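Beta-lactamase II (Erythrobacter litoralis, PDB 6V72) probably hydrolyses the beta-lactam ring of antibiotics to a substituted beta-amino acid, as a zinc-dependent class B enzyme of the metallo-beta-lactamase superfamily. Local coordinates at residues 35-40 / 75-80; 49-54 / 67-72. One frame throughout, in Å; residues are numbered along the deposited sequence. Where two conformers were deposited one is given.

Overall arrangement
Both contacts bring helix 71-84, or the loop leading into it, against neighbouring antiparallel strands of one mixed sheet. Contact 1 (35-40 with 75-80) is buried and wholly aromatic and aliphatic across the interface: the helix lays Ile-77 and Trp-80 on strand 34-41. Contact 2 (49-54 with 67-72) lies nearer the surface, where the loop crosses strand 49-58, and there a hydrogen bond and a water join the packing. The strands are tied by backbone pairs such as Thr-39 with Ser-51. The same helix carries a calcium ion, bound by Glu-72 and Glu-75, apart from both interfaces, whereas contact 2 borders His-226, a residue of the zinc site, which is empty here.

Contact 1. Residues 35-40 / 75-80; sequences WMHTTY and EQIVAW. With CA (calcium ion), chain C; FMT (formic acid), chain J.
Trp-80 of helix 71-84 drives the edge of its six-membered ring into the face of Trp-35 on strand 34-41, part of the packing of a helix on a sheet in the alpha-beta/beta-alpha metallo-beta-lactamase fold. In the conformer described, the stack is T-shaped, with planes at 86° and six-membered ring centroids 4.8 Å apart. CH2 of Trp-80 is the leading atom; it stands over the centre of the Trp-35 ring, 3.5 Å from CE2 of Trp-35. Trp-80 has CG anti to its own backbone N (chi1 -161°), which carries the indole off the helix and across to the strand. A ring this large suits the place because it is long enough to reach from the helix to the Trp-35 face, while its broad faces also serve for stacking on Phe-27 of the next strand.

The second aromatic contact is a CH-pi interaction. Ile-77, one helical turn before Trp-80, turns its CD1 methyl onto one face of His-37, 3.5 Å from the ring centroid and 16° off the normal. The methyl sits off centre, with ND1 of His-37 the ring atom nearest to CD1 of Ile-77, at 3.4 Å. The imidazole thus meets the helix with a flat, apolar face while its polar rim is used in another direction: NE2 is hydrogen-bonded to Val-65 O. That bond should help to fix the rotation of the ring under the methyl group.

Glu-75 takes no part in this packing. Extended beyond CG, it reaches a calcium ion that it shares with Glu-72 and two waters; its OE1 binds the calcium at 2.4 Å.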
loop_
_atom_site.group_PDB
_atom_site.type_symbol
_atom_site.label_atom_id
_atom_site.label_comp_id
_atom_site.label_asym_id
_atom_site.label_seq_id
_atom_site.Cartn_x
_atom_site.Cartn_y
_atom_site.Cartn_z
ATOM N N TRP A 35 20.125 21.582 1.828
ATOM C CA TRP A 35 20.056 20.634 2.924
ATOM C C TRP A 35 18.831 19.752 2.763
ATOM O O TRP A 35 17.751 20.225 2.388
ATOM C CB TRP A 35 19.991 21.355 4.263
ATOM C CG TRP A 35 21.276 22.038 4.579
ATOM C CD1 TRP A 35 21.581 23.347 4.352
ATOM C CD2 TRP A 35 22.453 21.433 5.123
ATOM N NE1 TRP A 35 22.865 23.599 4.749
ATOM C CE2 TRP A 35 23.425 22.443 5.229
ATOM C CE3 TRP A 35 22.767 20.142 5.562
ATOM C CZ2 TRP A 35 24.703 22.205 5.750
ATOM C CZ3 TRP A 35 24.045 19.903 6.073
ATOM C CH2 TRP A 35 24.993 20.932 6.156
HETATM N N MSE A 36 19.000 18.473 3.059
HETATM C CA MSE A 36 17.842 17.609 3.262
HETATM C C MSE A 36 17.611 17.426 4.744
HETATM O O MSE A 36 18.559 17.185 5.498
HETATM C CB MSE A 36 18.011 16.273 2.551
HETATM C CG MSE A 36 16.729 15.453 2.579
HETATM SE SE MSE A 36 16.992 13.753 1.635
HETATM C CE MSE A 36 16.445 14.508 0.004
ATOM N N HIS A 37 16.377 17.659 5.194
ATOM C CA HIS A 37 16.022 17.348 6.568
ATOM C C HIS A 37 15.291 16.018 6.604
ATOM O O HIS A 37 14.417 15.752 5.770
ATOM C CB HIS A 37 15.192 18.462 7.242
ATOM C CG HIS A 37 13.868 18.796 6.595
ATOM N ND1 HIS A 37 12.711 18.084 6.850
ATOM C CD2 HIS A 37 13.502 19.835 5.802
ATOM C CE1 HIS A 37 11.706 18.632 6.188
ATOM N NE2 HIS A 37 12.157 19.702 5.554
ATOM N N THR A 38 15.646 15.189 7.579
ATOM C CA THR A 38 15.006 13.894 7.772
ATOM C C THR A 38 14.575 13.763 9.220
ATOM O O THR A 38 15.364 14.030 10.137
ATOM C CB THR A 38 15.946 12.742 7.400
ATOM O OG1 THR A 38 16.343 12.895 6.037
ATOM C CG2 THR A 38 15.259 11.372 7.576
ATOM N N THR A 39 13.335 13.332 9.418
ATOM C CA THR A 39 12.827 13.013 10.739
ATOM C C THR A 39 12.119 11.668 10.692
ATOM O O THR A 39 11.769 11.159 9.625
ATOM C CB THR A 39 11.872 14.093 11.252
ATOM O OG1 THR A 39 10.866 14.370 10.261
ATOM C CG2 THR A 39 12.636 15.376 11.631
ATOM N N TYR A 40 11.890 11.100 11.864
ATOM C CA TYR A 40 11.391 9.736 11.940
ATOM C C TYR A 40 10.144 9.667 12.800
ATOM O O TYR A 40 9.973 10.416 13.772
ATOM C CB TYR A 40 12.447 8.757 12.501
ATOM C CG TYR A 40 13.661 8.678 11.619
ATOM C CD1 TYR A 40 14.718 9.575 11.774
ATOM C CD2 TYR A 40 13.742 7.741 10.595
ATOM C CE1 TYR A 40 15.824 9.519 10.951
ATOM C CE2 TYR A 40 14.849 7.676 9.767
ATOM C CZ TYR A 40 15.887 8.568 9.949
ATOM O OH TYR A 40 16.997 8.518 9.131
ATOM N N GLU A 75 9.784 22.844 14.443
ATOM C CA GLU A 75 10.407 23.939 15.184
ATOM C C GLU A 75 11.928 23.797 15.190
ATOM O O GLU A 75 12.660 24.798 15.112
ATOM C CB GLU A 75 9.861 23.973 16.627
ATOM C CG GLU A 75 8.417 24.416 16.723
ATOM C CD GLU A 75 7.746 24.040 18.048
ATOM O OE1 GLU A 75 8.424 23.536 18.963
ATOM O OE2 GLU A 75 6.524 24.220 18.162
ATOM N N GLN A 76 12.427 22.560 15.270
ATOM C CA GLN A 76 13.875 22.373 15.268
ATOM C C GLN A 76 14.484 22.726 13.920
ATOM O O GLN A 76 15.582 23.284 13.870
ATOM C CB GLN A 76 14.229 20.945 15.680
ATOM C CG GLN A 76 13.923 20.728 17.154
ATOM C CD GLN A 76 14.230 19.337 17.659
ATOM O OE1 GLN A 76 14.266 18.377 16.898
ATOM N NE2 GLN A 76 14.449 19.227 18.978
ATOM N N ILE A 77 13.792 22.422 12.809
ATOM C CA ILE A 77 14.306 22.833 11.502
ATOM C C ILE A 77 14.394 24.347 11.425
ATOM O O ILE A 77 15.397 24.908 10.966
ATOM C CB ILE A 77 13.429 22.271 10.367
ATOM C CG1 ILE A 77 13.414 20.753 10.387
ATOM C CG2 ILE A 77 13.951 22.738 9.016
ATOM C CD1 ILE A 77 12.324 20.157 9.479
ATOM N N VAL A 78 13.340 25.034 11.880
ATOM C CA VAL A 78 13.324 26.491 11.853
ATOM C C VAL A 78 14.457 27.047 12.707
ATOM O O VAL A 78 15.125 28.020 12.331
ATOM C CB VAL A 78 11.937 26.997 12.308
ATOM C CG1 VAL A 78 11.934 28.515 12.480
ATOM C CG2 VAL A 78 10.865 26.578 11.276
ATOM N N ALA A 79 14.697 26.428 13.864
ATOM C CA ALA A 79 15.768 26.896 14.744
ATOM C C ALA A 79 17.141 26.637 14.139
ATOM O O ALA A 79 18.055 27.441 14.313
ATOM C CB ALA A 79 15.655 26.231 16.117
ATOM N N TRP A 80 17.315 25.518 13.440
ATOM C CA TRP A 80 18.599 25.265 12.803
ATOM C C TRP A 80 18.904 26.329 11.755
ATOM O O TRP A 80 20.036 26.822 11.664
ATOM C CB TRP A 80 18.598 23.870 12.183
ATOM C CG TRP A 80 19.970 23.314 11.905
ATOM C CD1 TRP A 80 20.912 22.935 12.819
ATOM C CD2 TRP A 80 20.538 23.065 10.617
ATOM N NE1 TRP A 80 22.032 22.466 12.175
ATOM C CE2 TRP A 80 21.829 22.532 10.823
ATOM C CE3 TRP A 80 20.075 23.233 9.306
ATOM C CZ2 TRP A 80 22.665 22.170 9.770
ATOM C CZ3 TRP A 80 20.905 22.871 8.260
ATOM C CH2 TRP A 80 22.183 22.343 8.497
HETATM CA CA CA C . 9.837 23.026 20.793
HETATM C C FMT J . 16.243 9.034 3.919
HETATM O O1 FMT J . 15.048 8.789 3.797
HETATM O O2 FMT J . 16.698 10.038 4.458
HETATM O O HOH W 1 11.201 21.941 19.165
HETATM O O HOH W 2 10.645 25.175 20.429
#

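Contact 2. Residues 49-54 / 67-72; sequences IPSNGL and TAWTDE. With CA (calcium ion), chain C.
Ser-51 and Trp-69 form the tight part of this contact: CB of Ser-51 sits over one face of the indole, 3.5 Å from the centroid of the five-membered ring and displaced toward its rim, a CH-pi contact. The small serine lets the ring come close to the strand. Beside it, Trp-69 NE1 donates a hydrogen bond to Ile-49 O at 3.1 Å. The bond is bent, with an angle of 135° at the hydrogen, the carbonyl oxygen lying 28° out of the ring plane; NE1 also makes a weak bond to Thr-39 O.

Ser-51 and Ile-49 belong to strand 49-58 of the metallo-beta-lactamase sheet, and Trp-69 to the loop that follows strand 61-65 and leads into helix 71-84. His-226, which binds zinc in another structure of this protein though none is present here, lies close to this indole and bonds through ND1 to Pro-50 O, which places the contact beside the metal site.

Packing is looser toward exposed Ile-49, whose CG2, in the conformer described, approaches CZ2 of Trp-69 only to 4.1 Å. With OG of Ser-51 anti to the backbone N (chi1 -175°), water 3 bridges Ser-51 OG (2.6 Å) and Thr-67 O (2.7 Å), donating to the latter. Farther out, Thr-70, as N-cap, accepts at OG1 from Gln-73 N, and on the exposed first turn Glu-72, bent at chi2, binds the calcium ion through OE1 at 2.4 Å.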
loop_
_atom_site.group_PDB
_atom_site.type_symbol
_atom_site.label_atom_id
_atom_site.label_comp_id
_atom_site.label_asym_id
_atom_site.label_seq_id
_atom_site.Cartn_x
_atom_site.Cartn_y
_atom_site.Cartn_z
ATOM N N ILE A 49 10.068 5.347 10.482
ATOM C CA ILE A 49 9.862 5.644 9.065
ATOM C C ILE A 49 10.361 7.059 8.805
ATOM O O ILE A 49 9.979 7.981 9.535
ATOM C CB ILE A 49 8.381 5.519 8.661
ATOM C CG1 ILE A 49 7.853 4.112 8.964
ATOM C CG2 ILE A 49 8.187 5.876 7.181
ATOM C CD1 ILE A 49 6.588 3.770 8.207
ATOM N N PRO A 50 11.195 7.277 7.794
ATOM C CA PRO A 50 11.688 8.629 7.536
ATOM C C PRO A 50 10.688 9.483 6.776
ATOM O O PRO A 50 9.899 8.995 5.965
ATOM C CB PRO A 50 12.936 8.387 6.674
ATOM C CG PRO A 50 12.570 7.110 5.902
ATOM C CD PRO A 50 11.786 6.272 6.882
ATOM N N SER A 51 10.733 10.783 7.064
ATOM C CA SER A 51 10.138 11.801 6.212
ATOM C C SER A 51 11.226 12.805 5.874
ATOM O O SER A 51 11.935 13.272 6.781
ATOM C CB SER A 51 8.936 12.490 6.891
ATOM O OG SER A 51 8.314 13.396 5.984
ATOM N N ASN A 52 11.396 13.083 4.573
ATOM C CA ASN A 52 12.426 13.983 4.064
ATOM C C ASN A 52 11.813 15.243 3.469
ATOM O O ASN A 52 10.811 15.173 2.756
ATOM C CB ASN A 52 13.257 13.348 2.944
ATOM C CG ASN A 52 13.810 11.996 3.295
ATOM O OD1 ASN A 52 13.704 11.042 2.495
ATOM N ND2 ASN A 52 14.409 11.886 4.443
ATOM N N GLY A 53 12.481 16.367 3.685
ATOM C CA GLY A 53 12.190 17.582 2.964
ATOM C C GLY A 53 13.472 18.346 2.698
ATOM O O GLY A 53 14.560 17.794 2.896
ATOM N N LEU A 54 13.379 19.602 2.249
ATOM C CA LEU A 54 14.573 20.360 1.883
ATOM C C LEU A 54 14.616 21.683 2.623
ATOM O O LEU A 54 13.591 22.218 3.042
ATOM C CB LEU A 54 14.642 20.659 0.371
ATOM C CG LEU A 54 14.519 19.480 -0.599
ATOM C CD1 LEU A 54 14.501 19.974 -2.035
ATOM C CD2 LEU A 54 15.663 18.521 -0.361
ATOM N N THR A 67 7.215 20.138 5.898
ATOM C CA THR A 67 7.473 20.107 7.323
ATOM C C THR A 67 8.046 18.745 7.717
ATOM O O THR A 67 8.117 17.810 6.912
ATOM C CB THR A 67 6.193 20.389 8.109
ATOM O OG1 THR A 67 5.282 19.302 7.942
ATOM C CG2 THR A 67 5.529 21.704 7.661
ATOM N N ALA A 68 8.475 18.641 8.971
ATOM C CA ALA A 68 8.800 17.345 9.548
ATOM C C ALA A 68 7.520 16.629 9.962
ATOM O O ALA A 68 6.415 17.128 9.753
ATOM C CB ALA A 68 9.735 17.518 10.740
ATOM N N TRP A 69 7.667 15.441 10.562
ATOM C CA TRP A 69 6.493 14.704 11.016
ATOM C C TRP A 69 5.702 15.494 12.048
ATOM O O TRP A 69 4.468 15.419 12.084
ATOM C CB TRP A 69 6.893 13.368 11.630
ATOM C CG TRP A 69 7.300 12.264 10.689
ATOM C CD1 TRP A 69 8.552 11.742 10.545
ATOM C CD2 TRP A 69 6.446 11.482 9.839
ATOM N NE1 TRP A 69 8.541 10.709 9.647
ATOM C CE2 TRP A 69 7.264 10.524 9.196
ATOM C CE3 TRP A 69 5.081 11.505 9.550
ATOM C CZ2 TRP A 69 6.759 9.605 8.280
ATOM C CZ3 TRP A 69 4.583 10.581 8.646
ATOM C CH2 TRP A 69 5.421 9.657 8.019
ATOM N N THR A 70 6.386 16.227 12.929
ATOM C CA THR A 70 5.709 16.837 14.069
ATOM C C THR A 70 6.010 18.327 14.139
ATOM O O THR A 70 6.968 18.816 13.529
ATOM C CB THR A 70 6.109 16.189 15.401
ATOM O OG1 THR A 70 7.471 16.496 15.700
ATOM C CG2 THR A 70 5.940 14.681 15.338
ATOM N N ASP A 71 5.168 19.032 14.903
ATOM C CA ASP A 71 5.424 20.434 15.238
ATOM C C ASP A 71 6.775 20.613 15.915
ATOM O O ASP A 71 7.539 21.516 15.552
ATOM C CB ASP A 71 4.307 20.997 16.124
ATOM C CG ASP A 71 3.799 20.011 17.209
ATOM O OD1 ASP A 71 4.488 19.028 17.608
ATOM O OD2 ASP A 71 2.666 20.250 17.680
ATOM N N GLU A 72 7.090 19.770 16.903
ATOM C CA GLU A 72 8.349 19.947 17.626
ATOM C C GLU A 72 9.546 19.772 16.699
ATOM O O GLU A 72 10.542 20.503 16.796
ATOM C CB GLU A 72 8.443 18.959 18.791
ATOM C CG GLU A 72 7.407 19.187 19.855
ATOM C CD GLU A 72 7.476 20.599 20.395
ATOM O OE1 GLU A 72 8.570 21.007 20.857
ATOM O OE2 GLU A 72 6.454 21.306 20.310
HETATM CA CA CA C . 9.837 23.026 20.793
HETATM O O HOH W 3 9.508 15.695 6.074
HETATM O O HOH W 1 11.201 21.941 19.165
HETATM O O HOH W 2 10.645 25.175 20.429
#